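Local coordinates for m3DLH protein (Halieaceae bacterium, PDB 7JKA) that probably hydrolyses dienelactone-type ester substrates as a member of the dienelactone hydrolase family, with a phosphotriesterase activity also suggested, at residues F48-G53 with A212-D217; D76-G81 with R91-G96; A102-L107 with G134-L139. All coordinates share one frame; numbering follows the deposited sequence.

Interaction 1: residues F48-G53 with A212-D217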
loop_
_atom_site.group_PDB
_atom_site.type_symbol
_atom_site.label_atom_id
_atom_site.label_comp_id
_atom_site.label_asym_id
_atom_site.label_seq_id
_atom_site.Cartn_x
_atom_site.Cartn_y
_atom_site.Cartn_z
ATOM N N PHE A 48 -2.011 -2.689 1.032
ATOM C CA PHE A 48 -1.369 -2.902 2.319
ATOM C C PHE A 48 -1.947 -1.942 3.342
ATOM O O PHE A 48 -2.021 -0.723 3.085
ATOM C CB PHE A 48 0.139 -2.719 2.209
ATOM C CG PHE A 48 0.812 -3.784 1.390
ATOM C CD1 PHE A 48 0.940 -5.076 1.895
ATOM C CD2 PHE A 48 1.271 -3.509 0.108
ATOM C CE1 PHE A 48 1.552 -6.070 1.125
ATOM C CE2 PHE A 48 1.878 -4.496 -0.670
ATOM C CZ PHE A 48 2.012 -5.771 -0.171
ATOM N N PRO A 49 -2.382 -2.448 4.482
ATOM C CA PRO A 49 -3.057 -1.614 5.477
ATOM C C PRO A 49 -2.059 -0.814 6.307
ATOM O O PRO A 49 -0.842 -0.981 6.217
ATOM C CB PRO A 49 -3.755 -2.662 6.360
ATOM C CG PRO A 49 -2.711 -3.802 6.383
ATOM C CD PRO A 49 -2.234 -3.845 4.939
ATOM N N GLU A 50 -2.600 0.067 7.158
ATOM C CA GLU A 50 -1.798 0.650 8.228
ATOM C C GLU A 50 -1.192 -0.442 9.113
ATOM O O GLU A 50 -1.614 -1.604 9.021
ATOM C CB GLU A 50 -2.651 1.612 9.057
ATOM C CG GLU A 50 -3.033 2.885 8.300
ATOM C CD GLU A 50 -3.533 3.963 9.245
ATOM O OE1 GLU A 50 -4.408 3.669 10.081
ATOM O OE2 GLU A 50 -3.050 5.107 9.172
ATOM N N ALA A 51 -0.196 -0.099 9.945
ATOM C CA ALA A 51 0.539 -1.123 10.691
ATOM C C ALA A 51 -0.313 -1.829 11.728
ATOM O O ALA A 51 0.112 -2.875 12.237
ATOM C CB ALA A 51 1.777 -0.528 11.370
ATOM N N PHE A 52 -1.504 -1.306 12.052
ATOM C CA PHE A 52 -2.440 -2.079 12.862
ATOM C C PHE A 52 -2.676 -3.465 12.269
ATOM O O PHE A 52 -2.895 -4.423 13.010
ATOM C CB PHE A 52 -3.782 -1.358 12.970
ATOM C CG PHE A 52 -3.678 0.035 13.490
ATOM C CD1 PHE A 52 -3.329 0.265 14.803
ATOM C CD2 PHE A 52 -3.952 1.111 12.659
ATOM C CE1 PHE A 52 -3.236 1.561 15.294
ATOM C CE2 PHE A 52 -3.862 2.402 13.135
ATOM C CZ PHE A 52 -3.504 2.628 14.456
ATOM N N GLY A 53 -2.659 -3.581 10.950
ATOM C CA GLY A 53 -2.963 -4.806 10.237
ATOM C C GLY A 53 -4.223 -4.678 9.402
ATOM O O GLY A 53 -4.806 -3.601 9.257
ATOM N N ALA A 212 -2.181 15.866 7.475
ATOM C CA ALA A 212 -1.138 15.313 8.330
ATOM C C ALA A 212 -1.084 13.805 8.149
ATOM O O ALA A 212 -1.379 13.310 7.061
ATOM C CB ALA A 212 -1.385 15.684 9.796
ATOM N N HIS A 213 -0.739 13.056 9.192
ATOM C CA HIS A 213 -0.751 11.607 9.072
ATOM C C HIS A 213 -2.181 11.072 9.100
ATOM O O HIS A 213 -3.097 11.705 9.637
ATOM C CB HIS A 213 0.066 10.966 10.193
ATOM C CG HIS A 213 0.637 9.628 9.835
ATOM N ND1 HIS A 213 1.654 9.477 8.917
ATOM C CD2 HIS A 213 0.338 8.385 10.279
ATOM C CE1 HIS A 213 1.959 8.197 8.809
ATOM N NE2 HIS A 213 1.174 7.514 9.624
ATOM N N SER A 214 -2.365 9.902 8.484
ATOM C CA SER A 214 -3.626 9.161 8.517
ATOM C C SER A 214 -4.777 9.954 7.903
ATOM O O SER A 214 -5.934 9.797 8.310
ATOM C CB SER A 214 -3.966 8.725 9.941
ATOM O OG SER A 214 -2.938 7.868 10.406
ATOM N N PHE A 215 -4.475 10.780 6.899
ATOM C CA PHE A 215 -5.507 11.665 6.376
ATOM C C PHE A 215 -6.614 10.922 5.633
ATOM O O PHE A 215 -7.665 11.516 5.391
ATOM C CB PHE A 215 -4.885 12.750 5.480
ATOM C CG PHE A 215 -4.144 12.232 4.287
ATOM C CD1 PHE A 215 -4.828 11.705 3.178
ATOM C CD2 PHE A 215 -2.773 12.372 4.217
ATOM C CE1 PHE A 215 -4.102 11.294 2.050
ATOM C CE2 PHE A 215 -2.040 11.949 3.112
ATOM C CZ PHE A 215 -2.699 11.403 2.017
ATOM N N THR A 216 -6.432 9.639 5.302
ATOM C CA THR A 216 -7.494 8.888 4.638
ATOM C C THR A 216 -8.451 8.203 5.605
ATOM O O THR A 216 -9.435 7.603 5.153
ATOM C CB THR A 216 -6.912 7.805 3.724
ATOM O OG1 THR A 216 -6.187 6.863 4.536
ATOM C CG2 THR A 216 -5.992 8.385 2.672
ATOM N N ASP A 217 -8.219 8.276 6.913
ATOM C CA ASP A 217 -9.009 7.483 7.848
ATOM C C ASP A 217 -9.936 8.376 8.654
ATOM O O ASP A 217 -9.459 9.141 9.508
ATOM C CB ASP A 217 -8.098 6.695 8.789
ATOM C CG ASP A 217 -8.864 5.696 9.643
ATOM O OD1 ASP A 217 -10.065 5.470 9.374
ATOM O OD2 ASP A 217 -8.269 5.142 10.595
HETATM O O HOH W 1 -5.741 5.627 11.407
#
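The polar bond across this contact runs from Ser214 to Glu50: the hydroxyl OG of Ser214 donates to OE2 of Glu50 at 3.0 Å and is received on the syn lone pair, the side that faces OE1. The Glu50 chain runs extended beyond CG, which carries its carboxylate across to residues 212-217 although the nearest CA atoms, those of Glu50 and Ser214, stay 8.7 Å apart.

A water-mediated link engages the other oxygen. One water donates to OE1 of Glu50 and to OD2 of Asp217, 2.7 Å from each, while OD1 of Asp217 takes the backbone N of Ala219. The two carboxylates stand nearly perpendicular, planes 89° apart, and OE1 of Glu50 lies 4.2 Å from OD2 of Asp217, like charges with the donating water as their bridge.

Local turns set both ends. Ser214 to Asp217 form a type I turn, closed by Asp217 N on Ser214 O at 3.1 Å; in the other loop Gly53 N bonds to Glu50 O at 3.0 Å.

In the alpha/beta-hydrolase fold, residues 48-53 leave strand 42-48 ahead of helix 56-67, and residues 212-217 follow strand 203-208. Glu50 and His213 both touch Cys132 in the probable nucleophile elbow, and His213 ND1 bonds Asp181, consistent with a Cys-His-Asp triad as in dienelactone hydrolases. Phe48, at the end of strand 42-48, packs on Thr137, Ala138 and Leu141 of helix 133-143.

Interaction 2: residues D76-G81 with R91-G96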
loop_
_atom_site.group_PDB
_atom_site.type_symbol
_atom_site.label_atom_id
_atom_site.label_comp_id
_atom_site.label_asym_id
_atom_site.label_seq_id
_atom_site.Cartn_x
_atom_site.Cartn_y
_atom_site.Cartn_z
ATOM N N ASP A 76 -2.630 -9.082 4.748
ATOM C CA ASP A 76 -2.394 -9.293 6.174
ATOM C C ASP A 76 -0.917 -9.011 6.466
ATOM O O ASP A 76 -0.045 -9.652 5.877
ATOM C CB ASP A 76 -2.788 -10.744 6.472
ATOM C CG ASP A 76 -2.483 -11.204 7.895
ATOM O OD1 ASP A 76 -2.039 -10.412 8.750
ATOM O OD2 ASP A 76 -2.724 -12.406 8.144
ATOM N N LEU A 77 -0.628 -8.058 7.371
ATOM C CA LEU A 77 0.763 -7.720 7.651
ATOM C C LEU A 77 1.408 -8.616 8.692
ATOM O O LEU A 77 2.644 -8.642 8.781
ATOM C CB LEU A 77 0.886 -6.282 8.159
ATOM C CG LEU A 77 0.548 -5.174 7.160
ATOM C CD1 LEU A 77 0.636 -3.829 7.868
ATOM C CD2 LEU A 77 1.502 -5.236 5.951
ATOM N N HIS A 78 0.621 -9.311 9.513
ATOM C CA HIS A 78 1.147 -9.885 10.748
ATOM C C HIS A 78 1.015 -11.385 10.843
ATOM O O HIS A 78 1.792 -12.021 11.578
ATOM C CB HIS A 78 0.442 -9.266 11.958
ATOM C CG HIS A 78 0.508 -7.777 11.959
ATOM N ND1 HIS A 78 1.687 -7.091 11.758
ATOM C CD2 HIS A 78 -0.456 -6.838 12.110
ATOM C CE1 HIS A 78 1.448 -5.791 11.790
ATOM N NE2 HIS A 78 0.157 -5.612 12.016
ATOM N N GLY A 79 0.062 -11.957 10.151
ATOM C CA GLY A 79 -0.213 -13.374 10.194
ATOM C C GLY A 79 -1.516 -13.646 10.916
ATOM O O GLY A 79 -1.874 -12.968 11.886
ATOM N N ASP A 80 -2.219 -14.677 10.451
ATOM C CA ASP A 80 -3.479 -15.135 11.035
ATOM C C ASP A 80 -4.495 -14.005 11.141
ATOM O O ASP A 80 -5.383 -14.046 12.003
ATOM C CB ASP A 80 -3.237 -15.776 12.403
ATOM C CG ASP A 80 -2.395 -17.035 12.309
ATOM O OD1 ASP A 80 -2.634 -17.840 11.390
ATOM O OD2 ASP A 80 -1.524 -17.220 13.179
ATOM N N GLY A 81 -4.358 -12.995 10.286
ATOM C CA GLY A 81 -5.277 -11.869 10.308
ATOM C C GLY A 81 -5.168 -11.007 11.544
ATOM O O GLY A 81 -6.092 -10.246 11.842
ATOM N N ARG A 91 5.193 -0.106 17.280
ATOM C CA ARG A 91 6.590 0.199 16.975
ATOM C C ARG A 91 7.482 -1.037 17.021
ATOM O O ARG A 91 8.294 -1.215 16.100
ATOM C CB ARG A 91 7.077 1.312 17.915
ATOM C CG ARG A 91 8.563 1.596 17.825
ATOM C CD ARG A 91 9.056 2.430 19.008
ATOM N NE ARG A 91 8.727 1.823 20.298
ATOM C CZ ARG A 91 9.319 0.739 20.795
ATOM N NH1 ARG A 91 8.950 0.266 21.979
ATOM N NH2 ARG A 91 10.270 0.118 20.110
ATOM N N PRO A 92 7.398 -1.921 18.020
ATOM C CA PRO A 92 8.234 -3.137 17.953
ATOM C C PRO A 92 8.020 -3.955 16.692
ATOM O O PRO A 92 8.987 -4.490 16.132
ATOM C CB PRO A 92 7.821 -3.905 19.218
ATOM C CG PRO A 92 7.440 -2.815 20.178
ATOM C CD PRO A 92 6.755 -1.777 19.338
ATOM N N ARG A 93 6.772 -4.075 16.228
ATOM C CA ARG A 93 6.506 -4.820 15.003
ATOM C C ARG A 93 7.119 -4.115 13.803
ATOM O O ARG A 93 7.815 -4.742 13.004
ATOM C CB ARG A 93 4.997 -5.001 14.823
ATOM C CG ARG A 93 4.583 -5.651 13.502
ATOM C CD ARG A 93 5.075 -7.087 13.401
ATOM N NE ARG A 93 4.634 -7.745 12.164
ATOM C CZ ARG A 93 5.308 -8.738 11.575
ATOM N NH1 ARG A 93 4.846 -9.285 10.451
ATOM N NH2 ARG A 93 6.452 -9.160 12.078
ATOM N N MET A 94 6.891 -2.803 13.674
ATOM C CA MET A 94 7.458 -2.071 12.549
ATOM C C MET A 94 8.972 -2.111 12.578
ATOM O O MET A 94 9.611 -2.347 11.552
ATOM C CB MET A 94 6.967 -0.611 12.564
ATOM C CG MET A 94 5.451 -0.513 12.437
ATOM S SD MET A 94 4.773 1.173 12.622
ATOM C CE MET A 94 5.807 2.143 11.529
ATOM N N GLU A 95 9.567 -1.906 13.749
ATOM C CA GLU A 95 11.025 -1.906 13.799
ATOM C C GLU A 95 11.583 -3.290 13.518
ATOM O O GLU A 95 12.660 -3.409 12.928
ATOM C CB GLU A 95 11.512 -1.361 15.145
ATOM C CG GLU A 95 11.222 0.140 15.262
ATOM C CD GLU A 95 11.740 0.737 16.547
ATOM O OE1 GLU A 95 12.254 -0.035 17.386
ATOM O OE2 GLU A 95 11.625 1.974 16.713
ATOM N N GLY A 96 10.870 -4.350 13.907
ATOM C CA GLY A 96 11.345 -5.678 13.572
ATOM C C GLY A 96 11.384 -5.890 12.077
ATOM O O GLY A 96 12.292 -6.531 11.551
#
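Arg93 meets Leu77 and His78 through two neighbouring N-H groups of its guanidinium, and it carries the whole link from residues 91-96 to the loop 76-81. Its CG lies anti to the backbone N (chi1 174°), and a bend at the next torsion turns the chain along the loop, where CG passes 3.6 Å from CE1 of His78.

Farther out, NE donates to ND1 of the His78 ring at 3.0 Å, with an N-H...N angle of 152°. The groups meet edge to edge: NE lies at the ring's edge, tilted modestly from its plane, and ND1 likewise at the edge of the guanidinium. Their planes stand 63° apart. ND1 therefore acts as an acceptor, while NE2 of the same ring bonds to the carbonyl of Ala51; both ring nitrogens are engaged, which fixes the ring's rotation.

At the end of the chain, NH1 reaches the backbone O of Leu77 at 2.8 Å, lying in the carbonyl plane. The loop receiving these bonds follows strand 71-74 of the alpha/beta-hydrolase sheet and is shaped by an Asx turn: OD1 of Asp76 accepts from N of both His78 and Gly79, each at 3.0 Å and from the same face of the carboxylate, and OD2 takes N of Gly81 at 2.8 Å.

Past Arg93, Met94 faces other neighbours, its side chain packing on Ala51 and on Phe133 of helix 133-143.

Interaction 3: residues A102-L107 with G134-L139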
loop_
_atom_site.group_PDB
_atom_site.type_symbol
_atom_site.label_atom_id
_atom_site.label_comp_id
_atom_site.label_asym_id
_atom_site.label_seq_id
_atom_site.Cartn_x
_atom_site.Cartn_y
_atom_site.Cartn_z
ATOM N N ALA A 102 14.295 -8.624 4.411
ATOM C CA ALA A 102 13.961 -9.843 3.676
ATOM C C ALA A 102 12.622 -10.409 4.123
ATOM O O ALA A 102 11.800 -10.803 3.286
ATOM C CB ALA A 102 15.066 -10.887 3.852
ATOM N N ALA A 103 12.375 -10.449 5.435
ATOM C CA ALA A 103 11.099 -10.978 5.918
ATOM C C ALA A 103 9.955 -10.040 5.561
ATOM O O ALA A 103 8.851 -10.482 5.218
ATOM C CB ALA A 103 11.156 -11.193 7.431
ATOM N N TRP A 104 10.217 -8.737 5.642
ATOM C CA TRP A 104 9.227 -7.744 5.272
ATOM C C TRP A 104 8.859 -7.885 3.807
ATOM O O TRP A 104 7.680 -7.906 3.454
ATOM C CB TRP A 104 9.820 -6.376 5.583
ATOM C CG TRP A 104 8.920 -5.188 5.505
ATOM C CD1 TRP A 104 7.583 -5.162 5.343
ATOM C CD2 TRP A 104 9.356 -3.830 5.586
ATOM N NE1 TRP A 104 7.137 -3.846 5.304
ATOM C CE2 TRP A 104 8.217 -3.018 5.480
ATOM C CE3 TRP A 104 10.607 -3.235 5.765
ATOM C CZ2 TRP A 104 8.291 -1.614 5.509
ATOM C CZ3 TRP A 104 10.686 -1.852 5.815
ATOM C CH2 TRP A 104 9.539 -1.063 5.696
ATOM N N ARG A 105 9.868 -8.008 2.946
ATOM C CA ARG A 105 9.586 -8.136 1.520
ATOM C C ARG A 105 8.928 -9.466 1.209
ATOM O O ARG A 105 8.100 -9.532 0.302
ATOM C CB ARG A 105 10.872 -7.960 0.721
ATOM C CG ARG A 105 11.330 -6.507 0.763
ATOM C CD ARG A 105 12.760 -6.305 0.332
ATOM N NE ARG A 105 13.112 -4.890 0.499
ATOM C CZ ARG A 105 14.054 -4.252 -0.184
ATOM N NH1 ARG A 105 14.746 -4.883 -1.128
ATOM N NH2 ARG A 105 14.268 -2.952 0.056
ATOM N N ALA A 106 9.229 -10.507 1.985
ATOM C CA ALA A 106 8.627 -11.810 1.731
ATOM C C ALA A 106 7.131 -11.808 2.007
ATOM O O ALA A 106 6.368 -12.436 1.260
ATOM C CB ALA A 106 9.317 -12.871 2.577
ATOM N N LEU A 107 6.688 -11.157 3.088
ATOM C CA LEU A 107 5.249 -11.104 3.333
ATOM C C LEU A 107 4.549 -10.216 2.304
ATOM O O LEU A 107 3.380 -10.445 1.979
ATOM C CB LEU A 107 4.957 -10.655 4.774
ATOM C CG LEU A 107 5.171 -9.218 5.246
ATOM C CD1 LEU A 107 4.030 -8.309 4.826
ATOM C CD2 LEU A 107 5.367 -9.242 6.791
ATOM N N GLY A 134 1.738 0.479 5.604
ATOM C CA GLY A 134 1.396 -0.240 4.377
ATOM C C GLY A 134 1.953 0.395 3.118
ATOM O O GLY A 134 2.313 -0.311 2.163
ATOM N N GLY A 135 2.035 1.725 3.087
ATOM C CA GLY A 135 2.660 2.383 1.951
ATOM C C GLY A 135 4.150 2.122 1.925
ATOM O O GLY A 135 4.730 1.882 0.860
ATOM N N THR A 136 4.793 2.208 3.092
ATOM C CA THR A 136 6.199 1.856 3.177
ATOM C C THR A 136 6.399 0.439 2.655
ATOM O O THR A 136 7.353 0.166 1.922
ATOM C CB THR A 136 6.663 1.974 4.631
ATOM O OG1 THR A 136 6.110 3.161 5.234
ATOM C CG2 THR A 136 8.191 1.967 4.704
ATOM N N THR A 137 5.475 -0.462 3.014
ATOM C CA THR A 137 5.523 -1.856 2.573
ATOM C C THR A 137 5.403 -1.959 1.060
ATOM O O THR A 137 6.138 -2.724 0.424
ATOM C CB THR A 137 4.395 -2.647 3.257
ATOM O OG1 THR A 137 4.594 -2.598 4.675
ATOM C CG2 THR A 137 4.425 -4.117 2.855
ATOM N N ALA A 138 4.481 -1.189 0.468
ATOM C CA ALA A 138 4.339 -1.200 -0.984
ATOM C C ALA A 138 5.636 -0.782 -1.682
ATOM O O ALA A 138 6.004 -1.353 -2.718
ATOM C CB ALA A 138 3.161 -0.308 -1.386
ATOM N N LEU A 139 6.339 0.215 -1.132
ATOM C CA LEU A 139 7.613 0.635 -1.710
ATOM C C LEU A 139 8.698 -0.417 -1.509
ATOM O O LEU A 139 9.574 -0.568 -2.371
ATOM C CB LEU A 139 8.038 1.984 -1.122
ATOM C CG LEU A 139 7.211 3.169 -1.650
ATOM C CD1 LEU A 139 7.608 4.455 -0.908
ATOM C CD2 LEU A 139 7.405 3.306 -3.160
#
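Trp104 meets Thr136 and Thr137 edge-on, joining helix 101-116 to helix 133-143, the helix that follows the probable nucleophile elbow of this alpha/beta-hydrolase fold. The elbow pattern runs Gly130, Cys132, Gly134, so the threonines lie just beyond its last glycine. The backbones approach to 7.5 Å between the CA atoms of Trp104 and Thr137.

The hydrogen bonding is concentrated on one indole N-H. NE1 of Trp104 donates to OG1 of Thr137 at 2.9 Å, and two angles show good alignment: the N-H...O angle is 165°, and the oxygen sits only 7° out of the ring plane. OG1 of Thr137 also bonds to the backbone O of Phe133, one turn earlier on its own helix. The hydroxyl thus passes a polar link from the indole to the helix backbone, and the buried N-H is satisfied.

Nonpolar contact comes from the six-membered part of the indole. The methyl CG2 of Thr136 abuts the ring edge near its plane, 3.5 Å from CH2 and 3.7 Å from CZ2 of Trp104. OG1 of Thr136 turns elsewhere, to the carbonyl of Gly157. The indole owes its reach to a first torsion of -170°, which sets CG opposite the backbone N and sends the ring across to the facing helix. Replacing Trp104 by a leucine would probably leave OG1 of Thr137 without its indole donor and open a gap beside the methyl of Thr136.

The ring is further embedded by aromatic neighbours: it meets Phe133 with nearly parallel planes and Phe98 at a steep angle. On the pyrrole side, CG2 of Thr137 lies 3.7 Å from NE1 of Trp104.

Overall arrangement
All three contacts are largely buried, though Arg93 in interaction 2 is partly exposed. Interaction 3, whose centre is about 9 Å from the chain centre, joins two helices through an indole edge; interaction 1, about 10 Å out, joins two loops, and interaction 2, about 14 Å out, a loop to helix 90-98. Their chemistry differs accordingly: a carboxylate with hydroxyl and water, a guanidinium with ring nitrogen and carbonyl, and one indole bond beside methyl packing. Interactions 1 and 2 join where NE2 of His78 meets O of Ala51 at 2.7 Å. Interactions 1 and 3 touch where CB of Phe48 lies 3.2 Å from O of Gly134, and Leu107 of helix 101-116 touches both Leu77 and Arg93.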